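Local coordinates for regulatory protein SWI6 (Saccharomyces cerevisiae, PDB 2XFV), which partners SWI4 or MBP1 in the transcription complexes SBF and MBF, which drive cell-cycle-dependent gene expression, at residues P16-R21 / L30-P35; R7-H12 / G44-T49; I36-H41 / N61-H66; E3-Y8 / G97-A102. All blocks are in the same frame, centred on the assembly; numbering follows the deposited sequence.

In the fold
Contact 1 is the buried one, close to the centre of the chain, where strand 15-22 of the N-terminal hairpin meets the turn that leads into helix 34-43. Contacts 2 and 4 both start from the partner strand 2-9 and share Arg7 and Tyr8. Contact 2 lies at the surface, where the strand's end brushes a loop by apolar and van der Waals contact, while contact 4 pins a C-terminal loop with a charged arginine grip above a phenylalanine. Contact 3 is partly buried, on the far side of the chain's centre from contact 4. It shares helix 34-43 with contact 1 and sets a leucine beside a histidine pair.

Contact 1: P16-R21 / L30-P35; sequences PLTLTR and LKHFLP
His32 and Phe33, in the turn before helix 34-43, press against strand 15-22 in a buried contact near the centre of the chain. The His32 ring lies flat on Thr18: CB of Thr18 stands 3.8 Å from the ring centroid, 14° off the normal, a CH-pi contact over the face. The aliphatic part of Lys31 lies over the opposite face. At the ring's edge, His32 NE2 gives a weak, strongly bent hydrogen bond to Thr20 OG1 (3.1 Å, 120°), a hydroxyl whose stronger partner is Glu4 on strand 2-9. With an alanine at His32, Thr18 would probably lose the flat surface it packs on and Thr20 this weak donor.

Strand 15-22 forms an antiparallel hairpin with strand 2-9, and the contact joins that hairpin to the core of the Swi6 N-terminal domain. On the inner side, Phe33 receives two leucines. Leu17 CD1 sits above one face toward the rim, 4.3 Å from Phe33 CD1; its CG is anti to the backbone N (chi1 180°), which carries the methyl across to the turn, 3.4 Å from His32 O. Leu19 CD2 meets Phe33 CZ obliquely at 3.5 Å. A water stitches the backbones together, donating to Pro16 O and to His32 O (2.8 Å from the latter) and accepting from Thr18 N.

Contact 2: R7-H12 / G44-T49; sequences RYLGPH and GNINET
Gly10 and Asn47 come within 4.5 Å of each other, CA to CA, the nearest such pair between the two segments, yet no polar group of either segment pairs across the gap. Gly10 has a positive phi of 89° and an extended psi, angles at which a CB would collide with the carbonyl oxygen before it, so the glycine is called for by its own backbone. The Asn47 amide lies against it, ND2 standing 3.7 Å from Gly10 N, two nitrogens side by side and not bonded. Leu9 CD1 touches the same ND2 and crosses Ile46 at about a right angle, with Ile46 CD1 at 3.9 Å. The Leu9 CG sits between the backbone N and the carbonyl carbon (chi1 52°), which turns the branch toward the loop. Further out, Pro11 CD rests 3.6 Å from Asn47 O.

These residues lie where strand 2-9 runs out into the turn of the N-terminal hairpin, facing the loop after helix 34-43. That loop is stiffened from within. Asn45 OD1 accepts from Asn47 N at 3.0 Å, an Asx turn, although the donor stands 41° above the amide's carbonyl plane. Across the 3-10 turn at 46-47, Ile46 O accepts twice from Thr49, with OG1 at 2.6 Å from that oxygen and the backbone N coming from the same face of its plane. Behind the contact, Ile46 packs on Ile36, Tyr40 and Leu95, while Leu9 leans on Ile15 of the neighbouring strand.

Contact 3: I36-H41 / N61-H66; sequences ILQQYH and NKLLAH
Leu63 is the tight part of this helix pair, and the two histidines His41 and His66 are its open flank. Leu63 reaches from helix 57-67 onto the surface of helix 34-43, where its two methyls divide the work. Leu63 CD1 lies 4.0 Å from Gln38 CB, while its CD2 sits 3.9 Å from His41 CB and also touches Leu37 O. At its base, Leu63 CB meets Leu37 CD2 at 4.2 Å, and Leu37 is backed in turn by Tyr67 and Met92. Were Leu63 a glycine, a gap would probably open between the helices, with Leu37, Gln38 and the CB of His41 losing their shared neighbour.

On the exposed side the contact thins to a single aromatic pair. The edge of His41 points at the face of His66 in a T-shaped stack, centroids 5.1 Å apart and planes at 88°. The touching atoms are the two CD2 carbons, 3.8 Å apart between His41 and His66. CG of His41 is anti to its backbone nitrogen (chi1 -179°), and this swings the imidazole out to its neighbour. With NE2 of His41 only 4.4 Å from NE2 of His66, two protonated rings would probably be disfavoured here. The axes of these helix segments cross at 69°, 10.7 Å apart, and together with the following hairpin of strands 72-73 and 79-81 this is consistent with a winged helix-turn-helix-like fold.

Contact 4: E3-Y8 / G97-A102; sequences EEVVRY and GLFQDA
Arg7 carries this contact, and both of its terminal nitrogens are engaged by the loop 97-102. NH1 serves two acceptors at the edge of the guanidinium. Arg7 NH1 gives a bond to Leu98 O, 3.2 Å away, landing on a lone pair in the carbonyl plane, and a nearly straight one (168°) to Asp101 OD1 at 2.8 Å. Arg7 NH2 completes the end-on salt bridge, reaching the syn lone pair of Asp101 OD2 at 3.3 Å. This bridge belongs to one of two modelled Asp101 conformers, so the carboxylate is probably not held there all the time.

CG of Arg7, placed beside the backbone N by chi1 (-64°), lies over the Phe99 ring, 3.7 Å from the centroid, in a CH-pi contact toward the rim. The guanidinium plane is tilted only 19° from that ring. Phe99 also packs on Leu17 and Leu19, which ties the loop to the hairpin of strands 2-9 and 15-22. Leu98 CD2 also touches Arg7, 3.7 Å from its CB.

Within the loop, residues Gly97 to Gln100 make a type I beta turn. Its Gly97 O takes both Gln100 N and the amide Gln100 NE2, the latter at 2.8 Å, from opposite faces of its plane. Gln100 NE2 has a further partner in Glu84 of the second subunit, and Ala102 makes backbone hydrogen bonds to that same chain.

Contact 1: P16-R21 / L30-P35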
loop_
_atom_site.group_PDB
_atom_site.type_symbol
_atom_site.label_atom_id
_atom_site.label_comp_id
_atom_site.label_asym_id
_atom_site.label_seq_id
_atom_site.Cartn_x
_atom_site.Cartn_y
_atom_site.Cartn_z
ATOM N N PRO A 16 2.334 1.530 19.610
ATOM C CA PRO A 16 3.028 2.382 18.639
ATOM C C PRO A 16 3.621 1.606 17.469
ATOM O O PRO A 16 4.134 0.498 17.636
ATOM C CB PRO A 16 4.171 2.966 19.472
ATOM C CG PRO A 16 4.519 1.849 20.419
ATOM C CD PRO A 16 3.213 1.136 20.729
ATOM N N LEU A 17 3.559 2.193 16.281
ATOM C CA LEU A 17 4.410 1.739 15.188
ATOM C C LEU A 17 5.269 2.919 14.759
ATOM O O LEU A 17 4.741 3.948 14.330
ATOM C CB LEU A 17 3.614 1.164 14.003
ATOM C CG LEU A 17 4.544 0.702 12.860
ATOM C CD1 LEU A 17 5.644 -0.276 13.369
ATOM C CD2 LEU A 17 3.758 0.088 11.693
ATOM N N THR A 18 6.586 2.776 14.908
ATOM C CA THR A 18 7.537 3.820 14.513
ATOM C C THR A 18 8.276 3.434 13.227
ATOM O O THR A 18 8.892 2.364 13.149
ATOM C CB THR A 18 8.578 4.083 15.625
ATOM O OG1 THR A 18 7.905 4.482 16.824
ATOM C CG2 THR A 18 9.559 5.191 15.217
ATOM N N LEU A 19 8.199 4.296 12.215
ATOM C CA LEU A 19 9.048 4.152 11.032
ATOM C C LEU A 19 10.281 5.038 11.207
ATOM O O LEU A 19 10.178 6.259 11.295
ATOM C CB LEU A 19 8.297 4.531 9.752
ATOM C CG LEU A 19 6.987 3.771 9.519
ATOM C CD1 LEU A 19 6.348 4.168 8.174
ATOM C CD2 LEU A 19 7.215 2.255 9.580
ATOM N N THR A 20 11.443 4.404 11.278
ATOM C CA THR A 20 12.723 5.091 11.423
ATOM C C THR A 20 13.538 4.832 10.162
ATOM O O THR A 20 13.904 3.685 9.888
ATOM C CB THR A 20 13.492 4.569 12.667
ATOM O OG1 THR A 20 12.714 4.805 13.853
ATOM C CG2 THR A 20 14.861 5.276 12.818
ATOM N N ARG A 21 13.788 5.882 9.377
ATOM C CA ARG A 21 14.517 5.756 8.107
ATOM C C ARG A 21 15.926 6.368 8.199
ATOM O O ARG A 21 16.094 7.446 8.763
ATOM C CB ARG A 21 13.736 6.456 6.973
ATOM C CG ARG A 21 14.159 6.026 5.548
ATOM C CD ARG A 21 13.401 6.802 4.445
ATOM N NE ARG A 21 13.985 8.128 4.270
ATOM C CZ ARG A 21 14.804 8.471 3.279
ATOM N NH1 ARG A 21 15.301 9.703 3.232
ATOM N NH2 ARG A 21 15.131 7.593 2.338
ATOM N N LEU A 30 14.262 -2.455 11.554
ATOM C CA LEU A 30 13.404 -3.642 11.681
ATOM C C LEU A 30 12.690 -3.719 13.026
ATOM O O LEU A 30 11.517 -4.101 13.097
ATOM C CB LEU A 30 14.223 -4.926 11.493
ATOM C CG LEU A 30 13.470 -6.248 11.745
ATOM C CD1 LEU A 30 12.366 -6.449 10.696
ATOM C CD2 LEU A 30 14.431 -7.465 11.763
ATOM N N LYS A 31 13.396 -3.392 14.107
ATOM C CA LYS A 31 12.895 -3.768 15.435
ATOM C C LYS A 31 11.489 -3.235 15.732
ATOM O O LYS A 31 10.699 -3.906 16.409
ATOM C CB LYS A 31 13.858 -3.334 16.551
ATOM C CG LYS A 31 13.953 -1.833 16.709
ATOM C CD LYS A 31 14.274 -1.416 18.144
ATOM C CE LYS A 31 15.716 -1.674 18.504
ATOM N NZ LYS A 31 16.110 -0.931 19.735
ATOM N N HIS A 32 11.183 -2.027 15.251
ATOM C CA HIS A 32 9.878 -1.396 15.490
ATOM C C HIS A 32 8.675 -2.207 14.992
ATOM O O HIS A 32 7.568 -2.040 15.491
ATOM C CB HIS A 32 9.817 0.008 14.856
ATOM C CG HIS A 32 10.771 0.993 15.467
ATOM N ND1 HIS A 32 11.031 1.037 16.820
ATOM C CD2 HIS A 32 11.510 1.981 14.909
ATOM C CE1 HIS A 32 11.897 2.006 17.069
ATOM N NE2 HIS A 32 12.205 2.592 15.927
ATOM N N PHE A 33 8.897 -3.065 14.001
ATOM C CA PHE A 33 7.827 -3.864 13.406
ATOM C C PHE A 33 7.535 -5.149 14.177
ATOM O O PHE A 33 6.481 -5.759 13.992
ATOM C CB PHE A 33 8.206 -4.279 11.969
ATOM C CG PHE A 33 8.101 -3.173 10.954
ATOM C CD1 PHE A 33 6.912 -2.964 10.260
ATOM C CD2 PHE A 33 9.199 -2.365 10.668
ATOM C CE1 PHE A 33 6.809 -1.947 9.311
ATOM C CE2 PHE A 33 9.104 -1.350 9.713
ATOM C CZ PHE A 33 7.911 -1.142 9.043
ATOM N N LEU A 34 8.464 -5.583 15.025
ATOM C CA LEU A 34 8.393 -6.959 15.541
ATOM C C LEU A 34 7.208 -7.295 16.465
ATOM O O LEU A 34 6.595 -8.360 16.311
ATOM C CB LEU A 34 9.732 -7.399 16.153
ATOM C CG LEU A 34 10.910 -7.359 15.166
ATOM C CD1 LEU A 34 12.210 -7.740 15.886
ATOM C CD2 LEU A 34 10.668 -8.276 13.964
ATOM N N PRO A 35 6.891 -6.420 17.441
ATOM C CA PRO A 35 5.730 -6.752 18.289
ATOM C C PRO A 35 4.423 -6.953 17.508
ATOM O O PRO A 35 3.699 -7.929 17.749
ATOM C CB PRO A 35 5.625 -5.542 19.230
ATOM C CG PRO A 35 7.057 -5.077 19.372
ATOM C CD PRO A 35 7.675 -5.292 17.990
HETATM O O HOH W 1 7.095 0.347 16.925
#

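Contact 2: R7-H12 / G44-T49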
loop_
_atom_site.group_PDB
_atom_site.type_symbol
_atom_site.label_atom_id
_atom_site.label_comp_id
_atom_site.label_asym_id
_atom_site.label_seq_id
_atom_site.Cartn_x
_atom_site.Cartn_y
_atom_site.Cartn_z
ATOM N N ARG A 7 2.936 6.447 14.611
ATOM C CA ARG A 7 1.481 6.427 14.667
ATOM C C ARG A 7 1.068 5.405 15.720
ATOM O O ARG A 7 1.866 4.548 16.090
ATOM C CB ARG A 7 0.910 6.060 13.294
ATOM C CG ARG A 7 1.216 7.086 12.208
ATOM C CD ARG A 7 0.372 8.350 12.415
ATOM N NE ARG A 7 1.101 9.575 12.084
ATOM C CZ ARG A 7 1.246 10.044 10.850
ATOM N NH1 ARG A 7 0.715 9.389 9.829
ATOM N NH2 ARG A 7 1.920 11.165 10.633
ATOM N N TYR A 8 -0.169 5.489 16.200
ATOM C CA TYR A 8 -0.632 4.622 17.286
ATOM C C TYR A 8 -1.901 3.871 16.908
ATOM O O TYR A 8 -2.739 4.384 16.163
ATOM C CB TYR A 8 -0.900 5.453 18.553
ATOM C CG TYR A 8 0.336 6.172 19.040
ATOM C CD1 TYR A 8 1.194 5.574 19.960
ATOM C CD2 TYR A 8 0.667 7.429 18.549
ATOM C CE1 TYR A 8 2.342 6.222 20.390
ATOM C CE2 TYR A 8 1.807 8.086 18.979
ATOM C CZ TYR A 8 2.641 7.477 19.895
ATOM O OH TYR A 8 3.780 8.128 20.317
ATOM N N LEU A 9 -2.052 2.664 17.441
ATOM C CA LEU A 9 -3.285 1.904 17.239
ATOM C C LEU A 9 -3.689 1.166 18.507
ATOM O O LEU A 9 -3.097 1.367 19.568
ATOM C CB LEU A 9 -3.138 0.921 16.071
ATOM C CG LEU A 9 -1.932 -0.009 16.131
ATOM C CD1 LEU A 9 -2.319 -1.429 15.764
ATOM C CD2 LEU A 9 -0.837 0.514 15.217
ATOM N N GLY A 10 -4.698 0.308 18.394
ATOM C CA GLY A 10 -5.270 -0.347 19.558
ATOM C C GLY A 10 -6.399 0.474 20.162
ATOM O O GLY A 10 -6.523 1.674 19.896
ATOM N N PRO A 11 -7.226 -0.167 21.001
ATOM C CA PRO A 11 -8.437 0.469 21.533
ATOM C C PRO A 11 -8.154 1.715 22.376
ATOM O O PRO A 11 -9.035 2.560 22.515
ATOM C CB PRO A 11 -9.082 -0.642 22.379
ATOM C CG PRO A 11 -7.986 -1.580 22.695
ATOM C CD PRO A 11 -7.044 -1.535 21.515
ATOM N N HIS A 12 -6.942 1.842 22.908
ATOM C CA HIS A 12 -6.593 3.013 23.706
ATOM C C HIS A 12 -5.364 3.743 23.156
ATOM O O HIS A 12 -4.705 4.483 23.884
ATOM C CB HIS A 12 -6.369 2.612 25.168
ATOM C CG HIS A 12 -7.541 1.914 25.784
ATOM N ND1 HIS A 12 -7.580 0.550 25.975
ATOM C CD2 HIS A 12 -8.722 2.392 26.241
ATOM C CE1 HIS A 12 -8.733 0.217 26.525
ATOM N NE2 HIS A 12 -9.444 1.317 26.698
ATOM N N GLY A 44 -3.678 -12.939 14.031
ATOM C CA GLY A 44 -4.129 -12.179 12.879
ATOM C C GLY A 44 -4.792 -10.860 13.230
ATOM O O GLY A 44 -5.317 -10.174 12.345
ATOM N N ASN A 45 -4.771 -10.499 14.514
ATOM C CA ASN A 45 -5.417 -9.274 14.994
ATOM C C ASN A 45 -4.415 -8.359 15.701
ATOM O O ASN A 45 -4.110 -8.550 16.876
ATOM C CB ASN A 45 -6.571 -9.609 15.943
ATOM C CG ASN A 45 -7.302 -8.367 16.443
ATOM O OD1 ASN A 45 -6.941 -7.234 16.100
ATOM N ND2 ASN A 45 -8.336 -8.575 17.260
ATOM N N ILE A 46 -3.908 -7.359 14.987
ATOM C CA ILE A 46 -2.841 -6.529 15.534
ATOM C C ILE A 46 -3.307 -5.603 16.650
ATOM O O ILE A 46 -2.479 -5.086 17.425
ATOM C CB ILE A 46 -2.125 -5.715 14.437
ATOM C CG1 ILE A 46 -3.089 -4.728 13.778
ATOM C CG2 ILE A 46 -1.524 -6.657 13.390
ATOM C CD1 ILE A 46 -2.415 -3.843 12.744
ATOM N N ASN A 47 -4.622 -5.383 16.732
ATOM C CA ASN A 47 -5.169 -4.494 17.756
ATOM C C ASN A 47 -5.070 -5.080 19.159
ATOM O O ASN A 47 -5.314 -4.380 20.136
ATOM C CB ASN A 47 -6.617 -4.095 17.446
ATOM C CG ASN A 47 -6.737 -3.308 16.157
ATOM O OD1 ASN A 47 -7.537 -3.642 15.283
ATOM N ND2 ASN A 47 -5.926 -2.269 16.023
ATOM N N GLU A 48 -4.722 -6.361 19.263
ATOM C CA GLU A 48 -4.520 -6.951 20.584
ATOM C C GLU A 48 -3.042 -7.150 20.933
ATOM O O GLU A 48 -2.715 -7.868 21.884
ATOM C CB GLU A 48 -5.321 -8.249 20.760
ATOM C CG GLU A 48 -4.957 -9.380 19.816
ATOM C CD GLU A 48 -5.876 -10.588 19.977
ATOM O OE1 GLU A 48 -6.566 -10.678 21.014
ATOM O OE2 GLU A 48 -5.908 -11.445 19.067
ATOM N N THR A 49 -2.158 -6.500 20.174
ATOM C CA THR A 49 -0.730 -6.488 20.505
ATOM C C THR A 49 -0.525 -5.987 21.926
ATOM O O THR A 49 -1.110 -4.985 22.344
ATOM C CB THR A 49 0.094 -5.606 19.534
ATOM O OG1 THR A 49 -0.134 -6.042 18.190
ATOM C CG2 THR A 49 1.604 -5.712 19.836
#

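Contact 3: I36-H41 / N61-H66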
loop_
_atom_site.group_PDB
_atom_site.type_symbol
_atom_site.label_atom_id
_atom_site.label_comp_id
_atom_site.label_asym_id
_atom_site.label_seq_id
_atom_site.Cartn_x
_atom_site.Cartn_y
_atom_site.Cartn_z
ATOM N N ILE A 36 4.131 -6.046 16.580
ATOM C CA ILE A 36 2.931 -6.156 15.757
ATOM C C ILE A 36 2.994 -7.355 14.814
ATOM O O ILE A 36 1.997 -8.041 14.602
ATOM C CB ILE A 36 2.675 -4.846 14.970
ATOM C CG1 ILE A 36 2.141 -3.767 15.929
ATOM C CG2 ILE A 36 1.694 -5.073 13.828
ATOM C CD1 ILE A 36 2.174 -2.360 15.346
ATOM N N LEU A 37 4.168 -7.612 14.252
ATOM C CA LEU A 37 4.322 -8.744 13.337
ATOM C C LEU A 37 4.101 -10.083 14.035
ATOM O O LEU A 37 3.493 -11.000 13.466
ATOM C CB LEU A 37 5.703 -8.707 12.658
ATOM C CG LEU A 37 5.949 -9.716 11.526
ATOM C CD1 LEU A 37 4.907 -9.580 10.406
ATOM C CD2 LEU A 37 7.372 -9.552 10.956
ATOM N N GLN A 38 4.612 -10.209 15.258
ATOM C CA GLN A 38 4.406 -11.423 16.049
ATOM C C GLN A 38 2.922 -11.645 16.370
ATOM O O GLN A 38 2.403 -12.772 16.265
ATOM C CB GLN A 38 5.240 -11.368 17.346
ATOM C CG GLN A 38 5.110 -12.612 18.241
ATOM C CD GLN A 38 5.706 -13.862 17.610
ATOM O OE1 GLN A 38 5.019 -14.873 17.430
ATOM N NE2 GLN A 38 6.986 -13.800 17.266
ATOM N N GLN A 39 2.228 -10.579 16.763
ATOM C CA GLN A 39 0.803 -10.693 17.063
ATOM C C GLN A 39 0.004 -11.062 15.812
ATOM O O GLN A 39 -0.895 -11.902 15.859
ATOM C CB GLN A 39 0.263 -9.397 17.688
ATOM C CG GLN A 39 -1.164 -9.524 18.205
ATOM C CD GLN A 39 -1.281 -10.528 19.339
ATOM O OE1 GLN A 39 -0.600 -10.410 20.356
ATOM N NE2 GLN A 39 -2.146 -11.521 19.168
ATOM N N TYR A 40 0.332 -10.428 14.696
ATOM C CA TYR A 40 -0.311 -10.754 13.426
ATOM C C TYR A 40 -0.141 -12.238 13.111
ATOM O O TYR A 40 -1.108 -12.929 12.753
ATOM C CB TYR A 40 0.284 -9.911 12.306
ATOM C CG TYR A 40 -0.345 -10.151 10.956
ATOM C CD1 TYR A 40 -1.631 -9.696 10.679
ATOM C CD2 TYR A 40 0.345 -10.825 9.955
ATOM C CE1 TYR A 40 -2.209 -9.905 9.436
ATOM C CE2 TYR A 40 -0.233 -11.043 8.707
ATOM C CZ TYR A 40 -1.509 -10.575 8.458
ATOM O OH TYR A 40 -2.095 -10.782 7.228
ATOM N N HIS A 41 1.087 -12.732 13.252
ATOM C CA HIS A 41 1.350 -14.157 13.062
ATOM C C HIS A 41 0.495 -15.031 13.984
ATOM O O HIS A 41 -0.068 -16.045 13.554
ATOM C CB HIS A 41 2.835 -14.466 13.278
ATOM C CG HIS A 41 3.184 -15.908 13.075
ATOM N ND1 HIS A 41 3.101 -16.844 14.083
ATOM C CD2 HIS A 41 3.598 -16.578 11.973
ATOM C CE1 HIS A 41 3.454 -18.027 13.612
ATOM N NE2 HIS A 41 3.763 -17.892 12.334
ATOM N N ASN A 61 13.949 -14.788 14.551
ATOM C CA ASN A 61 14.418 -15.694 13.497
ATOM C C ASN A 61 13.235 -16.310 12.762
ATOM O O ASN A 61 13.234 -16.412 11.533
ATOM C CB ASN A 61 15.270 -16.846 14.063
ATOM C CG ASN A 61 16.570 -16.386 14.704
ATOM O OD1 ASN A 61 17.126 -15.333 14.364
ATOM N ND2 ASN A 61 17.072 -17.196 15.644
ATOM N N LYS A 62 12.246 -16.752 13.536
ATOM C CA LYS A 62 11.080 -17.456 13.002
ATOM C C LYS A 62 10.222 -16.563 12.119
ATOM O O LYS A 62 9.674 -17.022 11.119
ATOM C CB LYS A 62 10.207 -18.002 14.137
ATOM C CG LYS A 62 10.448 -19.454 14.497
ATOM C CD LYS A 62 11.754 -19.649 15.214
ATOM C CE LYS A 62 11.673 -20.847 16.141
ATOM N NZ LYS A 62 12.771 -20.830 17.140
ATOM N N LEU A 63 10.077 -15.301 12.511
ATOM C CA LEU A 63 9.277 -14.349 11.742
ATOM C C LEU A 63 9.964 -13.975 10.423
ATOM O O LEU A 63 9.318 -13.900 9.378
ATOM C CB LEU A 63 9.003 -13.088 12.573
ATOM C CG LEU A 63 8.127 -13.261 13.820
ATOM C CD1 LEU A 63 8.147 -11.986 14.645
ATOM C CD2 LEU A 63 6.683 -13.636 13.450
ATOM N N LEU A 64 11.271 -13.735 10.478
ATOM C CA LEU A 64 12.028 -13.400 9.273
ATOM C C LEU A 64 11.970 -14.556 8.283
ATOM O O LEU A 64 11.825 -14.349 7.073
ATOM C CB LEU A 64 13.490 -13.072 9.605
ATOM C CG LEU A 64 13.744 -11.802 10.439
ATOM C CD1 LEU A 64 15.256 -11.601 10.729
ATOM C CD2 LEU A 64 13.183 -10.572 9.744
ATOM N N ALA A 65 12.104 -15.776 8.797
ATOM C CA ALA A 65 12.042 -16.960 7.937
ATOM C C ALA A 65 10.647 -17.136 7.314
ATOM O O ALA A 65 10.504 -17.313 6.089
ATOM C CB ALA A 65 12.448 -18.216 8.722
ATOM N N HIS A 66 9.619 -17.082 8.151
ATOM C CA HIS A 66 8.249 -17.333 7.688
ATOM C C HIS A 66 7.765 -16.298 6.663
ATOM O O HIS A 66 7.155 -16.647 5.642
ATOM C CB HIS A 66 7.284 -17.382 8.878
ATOM C CG HIS A 66 5.854 -17.583 8.483
ATOM N ND1 HIS A 66 5.359 -18.804 8.072
ATOM C CD2 HIS A 66 4.815 -16.717 8.427
ATOM C CE1 HIS A 66 4.074 -18.681 7.785
ATOM N NE2 HIS A 66 3.720 -17.424 7.991
#

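Contact 4: E3-Y8 / G97-A102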
loop_
_atom_site.group_PDB
_atom_site.type_symbol
_atom_site.label_atom_id
_atom_site.label_comp_id
_atom_site.label_asym_id
_atom_site.label_seq_id
_atom_site.Cartn_x
_atom_site.Cartn_y
_atom_site.Cartn_z
ATOM N N GLU A 3 15.293 9.848 10.132
ATOM C CA GLU A 3 14.013 10.526 9.940
ATOM C C GLU A 3 12.976 9.620 10.567
ATOM O O GLU A 3 13.080 8.401 10.473
ATOM C CB GLU A 3 13.716 10.682 8.441
ATOM C CG GLU A 3 14.711 11.589 7.715
ATOM C CD GLU A 3 14.617 11.507 6.190
ATOM O OE1 GLU A 3 13.813 10.712 5.653
ATOM O OE2 GLU A 3 15.364 12.246 5.524
ATOM N N GLU A 4 11.960 10.188 11.198
ATOM C CA GLU A 4 11.066 9.327 11.955
ATOM C C GLU A 4 9.611 9.798 11.962
ATOM O O GLU A 4 9.346 10.990 12.047
ATOM C CB GLU A 4 11.602 9.225 13.382
ATOM C CG GLU A 4 11.004 8.120 14.193
ATOM C CD GLU A 4 11.821 7.835 15.435
ATOM O OE1 GLU A 4 12.779 7.042 15.341
ATOM O OE2 GLU A 4 11.506 8.408 16.498
ATOM N N VAL A 5 8.685 8.849 11.850
ATOM C CA VAL A 5 7.267 9.141 12.038
ATOM C C VAL A 5 6.671 8.042 12.908
ATOM O O VAL A 5 7.004 6.867 12.762
ATOM C CB VAL A 5 6.500 9.229 10.694
ATOM C CG1 VAL A 5 6.640 7.936 9.914
ATOM C CG2 VAL A 5 5.031 9.550 10.935
ATOM N N VAL A 6 5.808 8.432 13.836
ATOM C CA VAL A 6 5.145 7.440 14.686
ATOM C C VAL A 6 3.629 7.582 14.624
ATOM O O VAL A 6 3.097 8.693 14.584
ATOM C CB VAL A 6 5.629 7.506 16.160
ATOM C CG1 VAL A 6 5.289 8.849 16.787
ATOM C CG2 VAL A 6 5.027 6.367 16.975
ATOM N N ARG A 7 2.936 6.447 14.611
ATOM C CA ARG A 7 1.481 6.427 14.667
ATOM C C ARG A 7 1.068 5.405 15.720
ATOM O O ARG A 7 1.866 4.548 16.090
ATOM C CB ARG A 7 0.910 6.060 13.294
ATOM C CG ARG A 7 1.216 7.086 12.208
ATOM C CD ARG A 7 0.372 8.350 12.415
ATOM N NE ARG A 7 1.101 9.575 12.084
ATOM C CZ ARG A 7 1.246 10.044 10.850
ATOM N NH1 ARG A 7 0.715 9.389 9.829
ATOM N NH2 ARG A 7 1.920 11.165 10.633
ATOM N N TYR A 8 -0.169 5.489 16.200
ATOM C CA TYR A 8 -0.632 4.622 17.286
ATOM C C TYR A 8 -1.901 3.871 16.908
ATOM O O TYR A 8 -2.739 4.384 16.163
ATOM C CB TYR A 8 -0.900 5.453 18.553
ATOM C CG TYR A 8 0.336 6.172 19.040
ATOM C CD1 TYR A 8 1.194 5.574 19.960
ATOM C CD2 TYR A 8 0.667 7.429 18.549
ATOM C CE1 TYR A 8 2.342 6.222 20.390
ATOM C CE2 TYR A 8 1.807 8.086 18.979
ATOM C CZ TYR A 8 2.641 7.477 19.895
ATOM O OH TYR A 8 3.780 8.128 20.317
ATOM N N GLY A 97 -2.733 2.962 5.067
ATOM C CA GLY A 97 -3.632 4.093 5.230
ATOM C C GLY A 97 -3.237 4.952 6.421
ATOM O O GLY A 97 -3.225 6.180 6.342
ATOM N N LEU A 98 -2.900 4.302 7.527
ATOM C CA LEU A 98 -2.530 5.017 8.744
ATOM C C LEU A 98 -1.311 5.923 8.527
ATOM O O LEU A 98 -1.223 6.995 9.125
ATOM C CB LEU A 98 -2.290 4.035 9.900
ATOM C CG LEU A 98 -1.988 4.621 11.284
ATOM C CD1 LEU A 98 -3.170 5.425 11.804
ATOM C CD2 LEU A 98 -1.612 3.520 12.262
ATOM N N PHE A 99 -0.389 5.490 7.672
ATOM C CA PHE A 99 0.832 6.244 7.376
ATOM C C PHE A 99 0.811 6.969 6.024
ATOM O O PHE A 99 1.861 7.368 5.522
ATOM C CB PHE A 99 2.053 5.320 7.415
ATOM C CG PHE A 99 2.438 4.867 8.802
ATOM C CD1 PHE A 99 3.405 5.551 9.527
ATOM C CD2 PHE A 99 1.846 3.747 9.373
ATOM C CE1 PHE A 99 3.761 5.140 10.805
ATOM C CE2 PHE A 99 2.199 3.326 10.651
ATOM C CZ PHE A 99 3.158 4.023 11.367
ATOM N N GLN A 100 -0.374 7.156 5.443
ATOM C CA GLN A 100 -0.479 7.714 4.088
ATOM C C GLN A 100 0.245 9.056 3.875
ATOM O O GLN A 100 0.837 9.281 2.819
ATOM C CB GLN A 100 -1.947 7.802 3.632
ATOM C CG GLN A 100 -2.831 8.796 4.405
ATOM C CD GLN A 100 -4.336 8.600 4.153
ATOM O OE1 GLN A 100 -4.896 9.145 3.199
ATOM N NE2 GLN A 100 -4.993 7.833 5.024
ATOM N N ASP A 101 0.214 9.936 4.872
ATOM C CA ASP A 101 0.815 11.257 4.710
ATOM C C ASP A 101 2.344 11.224 4.755
ATOM O O ASP A 101 2.993 12.234 4.485
ATOM C CB ASP A 101 0.277 12.241 5.752
ATOM C CG ASP A 101 0.708 11.892 7.162
ATOM O OD1 ASP A 101 1.002 10.708 7.416
ATOM O OD2 ASP A 101 0.751 12.800 8.018
ATOM N N ALA A 102 2.914 10.064 5.086
ATOM C CA ALA A 102 4.366 9.905 5.142
ATOM C C ALA A 102 4.956 9.366 3.839
ATOM O O ALA A 102 6.170 9.182 3.730
ATOM C CB ALA A 102 4.764 9.005 6.320
#